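PDB 4EFI: 3-oxoacyl-(Acyl-carrier protein) synthase from Burkholderia xenovorans, which probably catalyses the condensation of acyl and malonyl units into a 3-oxoacyl product on acyl-carrier protein, the chain-lengthening step of fatty acid synthesis. Local coordinates for residues Ser129-Ala134 / Thr178-Glu183; Asn140-Gly145 / Leu182-Gly187; Asn240-Ala245 / Phe328-Gly333; Pro247-Arg252 / Tyr334-Ala339; Arg252-Ala257 / Asp262-Phe267. One frame throughout, in Å; residues are numbered along the deposited sequence.

Contact 1 (Ser129-Ala134 / Thr178-Glu183)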
# COMPACT_ATOMS: atom_id res chain seq x y z
N SER A 129 3.56 -0.97 -4.91
CA SER A 129 3.33 0.13 -5.86
C SER A 129 1.84 0.34 -6.12
O SER A 129 1.46 1.16 -6.95
CB SER A 129 4.04 -0.15 -7.17
OG SER A 129 3.35 -1.13 -7.93
N GLY A 130 1.01 -0.42 -5.42
CA GLY A 130 -0.40 -0.53 -5.78
C GLY A 130 -1.30 0.63 -5.43
O GLY A 130 -2.29 0.84 -6.12
N TYR A 131 -1.00 1.39 -4.38
CA TYR A 131 -1.98 2.40 -3.96
C TYR A 131 -2.12 3.53 -4.99
O TYR A 131 -3.24 3.87 -5.36
CB TYR A 131 -1.72 2.92 -2.55
CG TYR A 131 -2.87 3.76 -2.02
CD1 TYR A 131 -4.09 3.18 -1.71
CD2 TYR A 131 -2.71 5.12 -1.79
CE1 TYR A 131 -5.13 3.93 -1.22
CE2 TYR A 131 -3.72 5.87 -1.28
CZ TYR A 131 -4.94 5.27 -1.00
OH TYR A 131 -5.94 6.07 -0.47
N PRO A 132 -1.00 4.11 -5.46
CA PRO A 132 -1.19 5.18 -6.45
C PRO A 132 -1.86 4.68 -7.73
O PRO A 132 -2.60 5.39 -8.37
CB PRO A 132 0.23 5.69 -6.70
CG PRO A 132 0.95 5.34 -5.45
CD PRO A 132 0.40 4.00 -5.05
N GLN A 133 -1.60 3.42 -8.11
CA GLN A 133 -2.26 2.83 -9.28
C GLN A 133 -3.75 2.66 -9.07
O GLN A 133 -4.54 2.90 -9.99
CB GLN A 133 -1.62 1.48 -9.64
CG GLN A 133 -0.13 1.58 -9.93
CD GLN A 133 0.42 0.36 -10.61
OE1 GLN A 133 1.43 -0.21 -10.16
NE2 GLN A 133 -0.19 -0.02 -11.70
N ALA A 134 -4.15 2.23 -7.88
CA ALA A 134 -5.56 2.12 -7.54
C ALA A 134 -6.26 3.48 -7.58
O ALA A 134 -7.39 3.60 -8.09
CB ALA A 134 -5.73 1.51 -6.16
N THR A 178 -7.40 -1.62 4.07
CA THR A 178 -7.90 -0.24 4.00
C THR A 178 -8.99 -0.14 2.96
O THR A 178 -9.09 -0.94 2.02
CB THR A 178 -6.78 0.75 3.65
OG1 THR A 178 -6.40 0.62 2.27
CG2 THR A 178 -5.57 0.56 4.54
N MET A 179 -9.85 0.86 3.15
CA MET A 179 -10.84 1.23 2.16
C MET A 179 -10.77 2.73 1.93
O MET A 179 -10.83 3.49 2.88
CB MET A 179 -12.26 0.79 2.58
CG MET A 179 -13.26 0.84 1.43
SD MET A 179 -13.04 -0.54 0.26
CE MET A 179 -13.97 -1.81 1.10
N THR A 180 -10.68 3.12 0.66
CA THR A 180 -10.66 4.52 0.22
C THR A 180 -11.88 4.77 -0.64
O THR A 180 -12.19 3.96 -1.54
CB THR A 180 -9.39 4.82 -0.61
OG1 THR A 180 -8.23 4.63 0.22
CG2 THR A 180 -9.37 6.26 -1.13
N ALA A 181 -12.58 5.86 -0.38
CA ALA A 181 -13.75 6.27 -1.16
C ALA A 181 -13.32 7.34 -2.13
O ALA A 181 -12.66 8.30 -1.74
CB ALA A 181 -14.83 6.84 -0.24
N LEU A 182 -13.74 7.20 -3.38
CA LEU A 182 -13.56 8.21 -4.41
C LEU A 182 -14.92 8.66 -4.90
O LEU A 182 -15.83 7.85 -5.04
CB LEU A 182 -12.79 7.67 -5.61
CG LEU A 182 -11.45 7.01 -5.35
CD1 LEU A 182 -10.90 6.53 -6.68
CD2 LEU A 182 -10.47 7.97 -4.67
N GLU A 183 -15.05 9.94 -5.21
CA GLU A 183 -16.32 10.49 -5.71
C GLU A 183 -16.09 11.55 -6.79
O GLU A 183 -15.09 12.27 -6.78
CB GLU A 183 -17.15 11.12 -4.57
CG GLU A 183 -18.60 11.43 -4.97
CD GLU A 183 -19.50 11.84 -3.81
OE1 GLU A 183 -19.00 12.52 -2.89
OE2 GLU A 183 -20.70 11.50 -3.86

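Contact 2 (Asn140-Gly145 / Leu182-Gly187)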
# COMPACT_ATOMS: atom_id res chain seq x y z
N ASN A 140 -9.85 7.49 -12.97
CA ASN A 140 -10.12 7.35 -14.39
C ASN A 140 -11.56 6.83 -14.62
O ASN A 140 -12.25 7.37 -15.50
CB ASN A 140 -9.09 6.41 -15.02
CG ASN A 140 -9.33 6.20 -16.50
OD1 ASN A 140 -8.72 6.85 -17.34
ND2 ASN A 140 -10.16 5.27 -16.82
N LEU A 141 -12.01 5.88 -13.82
CA LEU A 141 -13.39 5.37 -13.96
C LEU A 141 -14.40 6.51 -13.76
O LEU A 141 -15.39 6.62 -14.49
CB LEU A 141 -13.67 4.27 -12.94
CG LEU A 141 -12.98 2.89 -13.05
CD1 LEU A 141 -13.42 1.97 -11.92
CD2 LEU A 141 -13.30 2.28 -14.39
N ILE A 142 -14.15 7.38 -12.79
CA ILE A 142 -15.06 8.47 -12.50
C ILE A 142 -14.98 9.52 -13.60
O ILE A 142 -16.01 9.97 -14.11
CB ILE A 142 -14.74 9.05 -11.12
CG1 ILE A 142 -15.18 8.04 -10.06
CG2 ILE A 142 -15.45 10.40 -10.91
CD1 ILE A 142 -14.64 8.33 -8.67
N GLN A 143 -13.78 9.90 -14.02
CA GLN A 143 -13.64 10.90 -15.07
C GLN A 143 -14.33 10.50 -16.38
O GLN A 143 -14.88 11.38 -17.07
CB GLN A 143 -12.16 11.20 -15.31
CG GLN A 143 -11.92 12.28 -16.36
CD GLN A 143 -10.46 12.67 -16.50
OE1 GLN A 143 -9.59 12.10 -15.87
NE2 GLN A 143 -10.20 13.65 -17.35
N THR A 144 -14.27 9.21 -16.71
CA THR A 144 -14.79 8.65 -17.97
C THR A 144 -16.26 8.29 -17.88
O THR A 144 -16.85 7.76 -18.85
CB THR A 144 -13.98 7.38 -18.47
OG1 THR A 144 -14.16 6.25 -17.59
CG2 THR A 144 -12.57 7.67 -18.55
N GLY A 145 -16.87 8.56 -16.73
CA GLY A 145 -18.30 8.35 -16.54
C GLY A 145 -18.70 6.91 -16.33
O GLY A 145 -19.88 6.57 -16.47
N LEU A 182 -13.74 7.20 -3.38
CA LEU A 182 -13.56 8.21 -4.41
C LEU A 182 -14.92 8.66 -4.90
O LEU A 182 -15.83 7.85 -5.04
CB LEU A 182 -12.79 7.67 -5.61
CG LEU A 182 -11.45 7.01 -5.35
CD1 LEU A 182 -10.90 6.53 -6.68
CD2 LEU A 182 -10.47 7.97 -4.67
N GLU A 183 -15.05 9.94 -5.21
CA GLU A 183 -16.32 10.49 -5.71
C GLU A 183 -16.09 11.55 -6.79
O GLU A 183 -15.09 12.27 -6.78
CB GLU A 183 -17.15 11.12 -4.57
CG GLU A 183 -18.60 11.43 -4.97
CD GLU A 183 -19.50 11.84 -3.81
OE1 GLU A 183 -19.00 12.52 -2.89
OE2 GLU A 183 -20.70 11.50 -3.86
N THR A 184 -17.02 11.64 -7.72
CA THR A 184 -17.07 12.72 -8.67
C THR A 184 -16.96 14.07 -7.92
O THR A 184 -17.55 14.25 -6.85
CB THR A 184 -18.36 12.58 -9.55
OG1 THR A 184 -18.45 13.65 -10.50
CG2 THR A 184 -19.60 12.52 -8.71
N SER A 185 -16.18 14.99 -8.49
CA SER A 185 -15.95 16.33 -7.95
C SER A 185 -16.07 17.35 -9.07
O SER A 185 -15.76 17.05 -10.22
CB SER A 185 -14.56 16.40 -7.32
OG SER A 185 -13.57 16.23 -8.30
N ASN A 186 -16.50 18.56 -8.72
CA ASN A 186 -16.79 19.60 -9.72
C ASN A 186 -15.67 20.60 -9.99
O ASN A 186 -15.69 21.30 -11.00
CB ASN A 186 -18.05 20.37 -9.31
N GLY A 187 -14.69 20.70 -9.10
CA GLY A 187 -13.61 21.65 -9.31
C GLY A 187 -12.78 21.36 -10.56
O GLY A 187 -12.98 20.34 -11.23

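Contact 3 (Asn240-Ala245 / Phe328-Gly333)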
# COMPACT_ATOMS: atom_id res chain seq x y z
N ASN A 240 19.16 -1.35 -4.45
CA ASN A 240 19.71 -0.68 -5.62
C ASN A 240 18.64 -0.25 -6.63
O ASN A 240 18.71 0.86 -7.15
CB ASN A 240 20.77 -1.56 -6.27
CG ASN A 240 22.00 -1.72 -5.39
OD1 ASN A 240 22.37 -0.80 -4.66
ND2 ASN A 240 22.63 -2.88 -5.45
N PHE A 241 17.67 -1.12 -6.90
CA PHE A 241 16.51 -0.78 -7.74
C PHE A 241 15.83 0.48 -7.21
O PHE A 241 15.58 1.44 -7.96
CB PHE A 241 15.49 -1.94 -7.79
CG PHE A 241 14.03 -1.51 -7.98
CD1 PHE A 241 13.60 -0.95 -9.18
CD2 PHE A 241 13.09 -1.68 -6.95
CE1 PHE A 241 12.26 -0.56 -9.34
CE2 PHE A 241 11.75 -1.29 -7.12
CZ PHE A 241 11.35 -0.74 -8.31
N THR A 242 15.54 0.47 -5.92
CA THR A 242 14.77 1.52 -5.30
C THR A 242 15.53 2.85 -5.32
O THR A 242 14.95 3.90 -5.68
CB THR A 242 14.42 1.17 -3.85
OG1 THR A 242 13.66 -0.04 -3.81
CG2 THR A 242 13.57 2.27 -3.25
N LEU A 243 16.80 2.83 -4.94
CA LEU A 243 17.57 4.06 -4.77
C LEU A 243 17.81 4.74 -6.11
O LEU A 243 18.10 5.94 -6.16
CB LEU A 243 18.90 3.77 -4.08
N ASN A 244 17.70 3.96 -7.18
CA ASN A 244 17.84 4.50 -8.52
C ASN A 244 16.51 4.99 -9.08
O ASN A 244 16.39 6.13 -9.52
CB ASN A 244 18.46 3.45 -9.45
N ALA A 245 15.49 4.13 -9.05
CA ALA A 245 14.22 4.46 -9.68
C ALA A 245 13.39 5.49 -8.93
O ALA A 245 12.73 6.33 -9.55
CB ALA A 245 13.40 3.20 -9.88
N PHE A 328 4.29 7.80 -3.10
CA PHE A 328 5.28 7.05 -3.88
C PHE A 328 5.34 5.62 -3.41
O PHE A 328 5.72 5.36 -2.28
CB PHE A 328 6.66 7.72 -3.73
CG PHE A 328 6.64 9.17 -4.07
CD1 PHE A 328 6.65 9.58 -5.40
CD2 PHE A 328 6.52 10.13 -3.08
CE1 PHE A 328 6.57 10.92 -5.73
CE2 PHE A 328 6.44 11.48 -3.41
CZ PHE A 328 6.48 11.86 -4.73
N GLY A 329 4.94 4.71 -4.29
CA GLY A 329 4.95 3.29 -4.01
C GLY A 329 5.92 2.60 -4.94
O GLY A 329 6.07 2.98 -6.10
N PHE A 330 6.61 1.59 -4.42
CA PHE A 330 7.60 0.86 -5.19
C PHE A 330 7.75 -0.54 -4.61
O PHE A 330 7.50 -0.75 -3.43
CB PHE A 330 8.94 1.59 -5.10
CG PHE A 330 9.24 2.12 -3.73
CD1 PHE A 330 8.68 3.31 -3.30
CD2 PHE A 330 10.05 1.41 -2.87
CE1 PHE A 330 8.93 3.79 -2.03
CE2 PHE A 330 10.31 1.89 -1.60
CZ PHE A 330 9.75 3.08 -1.18
N GLY A 331 8.17 -1.49 -5.43
CA GLY A 331 8.38 -2.85 -4.97
C GLY A 331 8.11 -3.88 -6.04
O GLY A 331 8.68 -3.82 -7.13
N VAL A 332 7.44 -4.90 -5.53
CA VAL A 332 7.17 -6.13 -6.28
C VAL A 332 6.85 -5.85 -7.75
O VAL A 332 6.01 -5.03 -8.05
CB VAL A 332 5.98 -6.91 -5.65
CG1 VAL A 332 5.68 -8.16 -6.45
CG2 VAL A 332 6.27 -7.33 -4.25
N GLY A 333 7.51 -6.57 -8.65
CA GLY A 333 7.17 -6.50 -10.06
C GLY A 333 8.37 -6.72 -10.97
O GLY A 333 8.42 -7.70 -11.70

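Contact 4 (Pro247-Arg252 / Tyr334-Ala339)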
# COMPACT_ATOMS: atom_id res chain seq x y z
N PRO A 247 14.08 8.08 -6.64
CA PRO A 247 14.36 9.52 -6.67
C PRO A 247 13.99 10.17 -8.02
O PRO A 247 13.50 11.30 -8.04
CB PRO A 247 15.87 9.59 -6.41
CG PRO A 247 16.13 8.36 -5.58
CD PRO A 247 15.25 7.31 -6.19
N LYS A 248 14.19 9.45 -9.11
CA LYS A 248 13.81 9.93 -10.44
C LYS A 248 12.29 10.07 -10.56
O LYS A 248 11.78 11.02 -11.14
CB LYS A 248 14.33 8.96 -11.50
N LEU A 249 11.57 9.11 -10.00
CA LEU A 249 10.12 9.18 -9.93
C LEU A 249 9.65 10.42 -9.16
O LEU A 249 8.75 11.13 -9.59
CB LEU A 249 9.58 7.92 -9.26
CG LEU A 249 8.08 7.87 -8.99
CD1 LEU A 249 7.28 7.86 -10.28
CD2 LEU A 249 7.76 6.67 -8.12
N VAL A 250 10.28 10.68 -8.02
CA VAL A 250 9.90 11.82 -7.20
C VAL A 250 10.14 13.12 -7.98
O VAL A 250 9.26 13.98 -8.06
CB VAL A 250 10.66 11.85 -5.86
CG1 VAL A 250 10.41 13.15 -5.10
CG2 VAL A 250 10.27 10.65 -5.00
N SER A 251 11.32 13.25 -8.56
CA SER A 251 11.67 14.46 -9.30
C SER A 251 10.65 14.73 -10.41
O SER A 251 10.12 15.83 -10.53
CB SER A 251 13.07 14.32 -9.90
OG SER A 251 13.42 15.47 -10.65
N ARG A 252 10.38 13.71 -11.21
CA ARG A 252 9.50 13.90 -12.37
C ARG A 252 8.06 14.18 -11.94
O ARG A 252 7.36 14.99 -12.56
CB ARG A 252 9.58 12.72 -13.33
CG ARG A 252 8.77 12.92 -14.59
CD ARG A 252 9.29 14.06 -15.48
NE ARG A 252 8.36 14.22 -16.60
CZ ARG A 252 8.16 15.33 -17.28
NH1 ARG A 252 8.85 16.43 -17.00
NH2 ARG A 252 7.27 15.34 -18.26
N TYR A 334 9.36 -5.83 -10.93
CA TYR A 334 9.31 -4.55 -10.23
C TYR A 334 8.23 -3.62 -10.74
O TYR A 334 7.91 -3.60 -11.93
CB TYR A 334 10.63 -3.80 -10.41
CG TYR A 334 11.86 -4.38 -9.76
CD1 TYR A 334 11.79 -5.08 -8.55
CD2 TYR A 334 13.09 -4.17 -10.33
CE1 TYR A 334 12.95 -5.57 -7.96
CE2 TYR A 334 14.26 -4.65 -9.73
CZ TYR A 334 14.17 -5.33 -8.55
OH TYR A 334 15.32 -5.82 -7.94
N SER A 335 7.74 -2.77 -9.85
CA SER A 335 6.72 -1.81 -10.18
C SER A 335 6.96 -0.57 -9.32
O SER A 335 7.40 -0.68 -8.17
CB SER A 335 5.35 -2.44 -9.93
OG SER A 335 4.31 -1.54 -10.24
N TRP A 336 6.66 0.60 -9.86
CA TRP A 336 6.72 1.84 -9.08
C TRP A 336 5.64 2.78 -9.57
O TRP A 336 5.24 2.74 -10.73
CB TRP A 336 8.10 2.49 -9.17
CG TRP A 336 8.56 2.83 -10.54
CD1 TRP A 336 8.47 4.04 -11.14
CD2 TRP A 336 9.20 1.96 -11.49
NE1 TRP A 336 8.99 4.00 -12.41
CE2 TRP A 336 9.48 2.73 -12.64
CE3 TRP A 336 9.58 0.61 -11.48
CZ2 TRP A 336 10.07 2.19 -13.78
CZ3 TRP A 336 10.19 0.08 -12.60
CH2 TRP A 336 10.43 0.87 -13.74
N ALA A 337 5.14 3.65 -8.69
CA ALA A 337 4.03 4.51 -9.06
C ALA A 337 3.93 5.68 -8.11
O ALA A 337 4.23 5.56 -6.92
CB ALA A 337 2.72 3.73 -9.09
N SER A 338 3.52 6.83 -8.65
CA SER A 338 3.29 8.02 -7.84
C SER A 338 1.92 8.62 -8.07
O SER A 338 1.27 8.37 -9.09
CB SER A 338 4.33 9.08 -8.16
OG SER A 338 4.14 9.52 -9.49
N ALA A 339 1.49 9.43 -7.10
CA ALA A 339 0.30 10.27 -7.21
C ALA A 339 0.64 11.60 -6.57
O ALA A 339 1.27 11.65 -5.51
CB ALA A 339 -0.88 9.65 -6.50

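Contact 5 (Arg252-Ala257 / Asp262-Phe267)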
# COMPACT_ATOMS: atom_id res chain seq x y z
N ARG A 252 10.38 13.71 -11.21
CA ARG A 252 9.50 13.90 -12.37
C ARG A 252 8.06 14.18 -11.94
O ARG A 252 7.36 14.99 -12.56
CB ARG A 252 9.58 12.72 -13.33
CG ARG A 252 8.77 12.92 -14.59
CD ARG A 252 9.29 14.06 -15.48
NE ARG A 252 8.36 14.22 -16.60
CZ ARG A 252 8.16 15.33 -17.28
NH1 ARG A 252 8.85 16.43 -17.00
NH2 ARG A 252 7.27 15.34 -18.26
N THR A 253 7.64 13.52 -10.86
CA THR A 253 6.30 13.75 -10.32
C THR A 253 6.15 15.21 -9.92
O THR A 253 5.15 15.86 -10.25
CB THR A 253 6.02 12.83 -9.12
OG1 THR A 253 6.05 11.46 -9.55
CG2 THR A 253 4.66 13.13 -8.53
N LEU A 254 7.14 15.72 -9.20
CA LEU A 254 7.12 17.11 -8.76
C LEU A 254 7.04 18.04 -9.97
O LEU A 254 6.29 19.01 -9.96
CB LEU A 254 8.36 17.44 -7.93
CG LEU A 254 8.30 16.83 -6.52
CD1 LEU A 254 9.58 17.06 -5.74
CD2 LEU A 254 7.13 17.41 -5.75
N ASP A 255 7.81 17.73 -11.00
CA ASP A 255 7.87 18.59 -12.18
C ASP A 255 6.50 18.66 -12.88
O ASP A 255 6.04 19.74 -13.24
CB ASP A 255 8.96 18.10 -13.15
CG ASP A 255 10.37 18.36 -12.63
OD1 ASP A 255 10.55 19.18 -11.70
OD2 ASP A 255 11.32 17.73 -13.15
N ILE A 256 5.84 17.53 -13.06
CA ILE A 256 4.56 17.51 -13.80
C ILE A 256 3.35 18.03 -13.00
O ILE A 256 2.36 18.46 -13.58
CB ILE A 256 4.24 16.12 -14.42
CG1 ILE A 256 3.91 15.07 -13.35
CG2 ILE A 256 5.39 15.67 -15.32
CD1 ILE A 256 3.45 13.72 -13.94
N ALA A 257 3.45 18.01 -11.67
CA ALA A 257 2.36 18.47 -10.81
C ALA A 257 2.36 19.98 -10.57
O ALA A 257 1.38 20.52 -10.05
CB ALA A 257 2.39 17.71 -9.49
N ASP A 262 8.49 22.71 -1.41
CA ASP A 262 8.24 23.16 -0.05
C ASP A 262 6.78 23.55 0.21
O ASP A 262 6.41 23.89 1.34
CB ASP A 262 9.20 24.31 0.32
CG ASP A 262 10.61 23.80 0.64
OD1 ASP A 262 10.73 22.68 1.18
OD2 ASP A 262 11.58 24.52 0.37
N SER A 263 5.94 23.47 -0.81
CA SER A 263 4.51 23.69 -0.64
C SER A 263 3.70 22.39 -0.44
O SER A 263 2.48 22.43 -0.29
CB SER A 263 3.94 24.47 -1.81
OG SER A 263 3.82 23.67 -2.96
N TYR A 264 4.36 21.24 -0.47
CA TYR A 264 3.71 19.98 -0.13
C TYR A 264 3.59 19.85 1.39
O TYR A 264 4.49 20.24 2.13
CB TYR A 264 4.49 18.79 -0.66
CG TYR A 264 4.25 18.53 -2.13
CD1 TYR A 264 4.78 19.36 -3.11
CD2 TYR A 264 3.49 17.45 -2.55
CE1 TYR A 264 4.55 19.14 -4.44
CE2 TYR A 264 3.25 17.22 -3.89
CZ TYR A 264 3.79 18.05 -4.82
OH TYR A 264 3.53 17.81 -6.14
N ASP A 265 2.48 19.29 1.84
CA ASP A 265 2.27 19.05 3.25
C ASP A 265 2.90 17.75 3.69
O ASP A 265 3.31 17.60 4.84
CB ASP A 265 0.77 19.09 3.57
CG ASP A 265 0.21 20.47 3.39
OD1 ASP A 265 0.62 21.37 4.17
OD2 ASP A 265 -0.55 20.73 2.43
N ALA A 266 2.97 16.78 2.80
CA ALA A 266 3.60 15.50 3.10
C ALA A 266 3.97 14.76 1.83
O ALA A 266 3.29 14.86 0.81
CB ALA A 266 2.70 14.63 3.96
N PHE A 267 5.04 13.97 1.94
CA PHE A 267 5.48 13.01 0.94
C PHE A 267 5.32 11.64 1.57
O PHE A 267 6.05 11.30 2.51
CB PHE A 267 6.94 13.26 0.57
CG PHE A 267 7.19 14.67 0.05
CD1 PHE A 267 6.89 15.02 -1.26
CD2 PHE A 267 7.71 15.64 0.88
CE1 PHE A 267 7.12 16.32 -1.72
CE2 PHE A 267 7.93 16.91 0.42
CZ PHE A 267 7.63 17.26 -0.87
O HOH W 1 4.77 19.50 -7.87

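Contact 1 (Ser129-Ala134 / Thr178-Glu183)
The ring of Y131 meets T180 edge-on: T180 OG1 lies in the ring plane at the edge that carries the hydroxyl, and it is the approach along this edge, not over a face, that joins the two segments. The distance from Y131 OH to T180 OG1 is 2.8 Å, a hydrogen bond between two buried hydroxyls in which either may be the donor. Being so placed, T180 OG1 also lies 3.5 Å from Y131 CE1, while the methyl T180 CG2 packs against Y131 OH at 3.5 Å. The two side chains come from opposite directions. Y131 sends its ring out from the first turn of the helix with CG anti to the backbone N (chi1 -169°), and T180 turns its hydroxyl to the side of its own backbone N (chi1 -63°). T180 and L182 turn to this side of strand 176-184, whereas M179 and A181 turn to the other and pack on helix 66-81. Strands 17-26 and 149-156 flank 176-184 in its sheet, and helix 130-143 lies between that sheet and strand 335-343, on which P132 rests, as expected for a central helix of the layered thiolase fold.

Contact 2 (Asn140-Gly145 / Leu182-Gly187)
Two torsions of I142 spread its branches along strand 176-184: chi1 of -71° sets CG2 anti to the backbone N, and chi2 of 167° extends CG1 so that CD1 reaches out to L182. The contact belongs to the thiolase fold, where the last turn of helix 130-143 lies against the end of a strand in the sheet that this helix covers. The two tips divide the work. I142 CD1 comes to 3.6 Å from L182 CB and also borders the peptide leading to E183, the two side chains meeting at a slant. I142 CG2 settles against the backbone of T184, 3.6 Å from T184 CA. One branched residue thus spans the strand from buried L182 to exposed T184, with A17 and V150 of the neighbouring strands also touching it. E183 turns its side chain the other way and pairs with R149. Beyond I142 the helix closes in a Schellman motif, in which G145, with positive phi, donates its N-H to I142 O. Inside that last turn N140 O takes two donors from opposite faces of its carbonyl plane: T144 N, and T144 OG1, which stands 3.0 Å from N140 O and 29° out of the plane.

Contact 3 (Asn240-Ala245 / Phe328-Gly333)
Apolar packing carries most of this contact, and it begins with T242 and F330. The methyl T242 CG2 approaches the F330 ring obliquely, 3.6 Å from F330 CD2 and 3.7 Å from F330 CE2, and the two side chains cross at about a right angle. F330 holds its CG between the backbone N and the carbonyl carbon (chi1 41°), a setting that turns the ring toward helix 235-257. The same ring meets V246 and L280 and stands edge-to-face with H270, so the threonine methyl is one of several groups packed around it.

A second kind of meeting is that of a ring edge with backbone. G331 N lies in the plane of the F241 ring at its edge, 4.0 Å from F241 CE2, and G331 O is equally distant from that carbon. F241 is in addition stacked on Y334, the residue that follows G333.

In the thiolase fold the segments belong to an outer helix and to strand 323-331 of the sheet beneath it; the strand ends at G331, just before the turn into strand 335-343. G331 and G333 both have backbone angles at which a CB would collide with the carbonyl O of the residue before, so glycine suits both positions.

Polar bonds go elsewhere than across the contact. T242 OG1 is bonded to I238 O one turn earlier, which directs the hydroxyl back to its own helix and leaves the methyl to face F330. On the strand, F328 pairs through its backbone with L268 and H270, and G329 with A337.

Contact 4 (Pro247-Arg252 / Tyr334-Ala339)
Leucine packing comes first: L249 fits its two methyls into different parts of strand 335-343. L249 CD1 is 3.6 Å from S338 OG and 3.8 Å from S338 CB, so it rests against the whole short side chain of the serine. L249 CD2 goes instead to the backbone, 3.9 Å from A337 O, and to the indole of W336, where it sits near the ring plane at the edge, 4.1 Å from W336 CD1. CG anti to the backbone N (chi1 174°) carries the branches to the strand, and chi2 of 66° divides the methyls between these partners. F328 and I194 touch the same side chain, so L249 meets residues of three adjacent strands.

The geometry is that of a helix lying on a sheet in the thiolase fold. Segment 247-252 belongs to helix 235-257, which is kinked at P247, where the backbone N makes no bond to the preceding turn; the axis of segment 247-252 approaches that of strand 335-339 to 9.0 Å, and the two directions differ by 25°, close to parallel.

Polar bonds lie beside the apolar contact. The buried S338 OG is bonded to T253 OG1 one helical turn beyond L249, and has a weak bond from I194 N on the adjacent strand; T253 OG1 is in turn bonded to L249 O. These links join helix and sheet by hydroxyls beside the leucine. W336 presents its ring edge to L249 while its NE1 is bonded to A8 O. R252 turns its end away and pairs with E11 through NE.

Contact 5 (Arg252-Ala257 / Asp262-Phe267)
L254 reaches Y264 across the short connection by which helix 235-257 gives way to strand 266-269, the outermost strand of its sheet in the thiolase fold. Its CB leaves the helix obliquely to the other segment, and it is the torsions further out that bring the side chain in: chi1 of -74° places CG beside the backbone N, and chi2 near 175° extends CD1 and leaves CD2 as the folded branch. It is CD2 that does the touching. It lies 3.4 Å from Y264 CE1 and 3.5 Å from Y264 CZ, neither squarely over the ring nor at its edge, and it is 3.6 Å from Y264 OH. The same methyl also meets the edge of the F267 ring, 4.2 Å from F267 CE1 and near that ring's plane. One methyl thus touches two aromatic residues, the first in the loop and the second on the strand.

A257, one helical turn on, adds its CB at 3.5 Å from Y264 OH, so that the hydroxyl is bordered by apolar groups from two helical turns. A340 on strand 335-343 touches both A257 and Y264, which sets the tyrosine between the helix and the sheet.

The polar end of the ring is satisfied through a water. Y264 OH donates to it at 2.7 Å, and the water lies at the ring edge in the plane; the water in turn donates to L254 O at 2.6 Å, tying the tyrosine to the helix backbone.

Contacts 1 and 2 lie on helix 130-143 and strand 176-184 and share L182 and E183; their centres are about 14 Å apart. Contacts 3, 4 and 5 lie along helix 235-257 and reach three strands of the other sheet. The centres of contacts 3 and 4 are about 8 Å apart, and their segments alternate along the chain: two successive pieces of the helix pair with two successive strands, neighbours in the sheet. Contact 5 shares R252 with contact 4 and otherwise falls between its two segments, about 12 Å away between centres. The two groups meet where contact 1 touches contacts 3 and 4 through S129 and P132. Together they illustrate the layering principle of a thiolase-like synthase: a central helix between two sheets and an outer helix covering one.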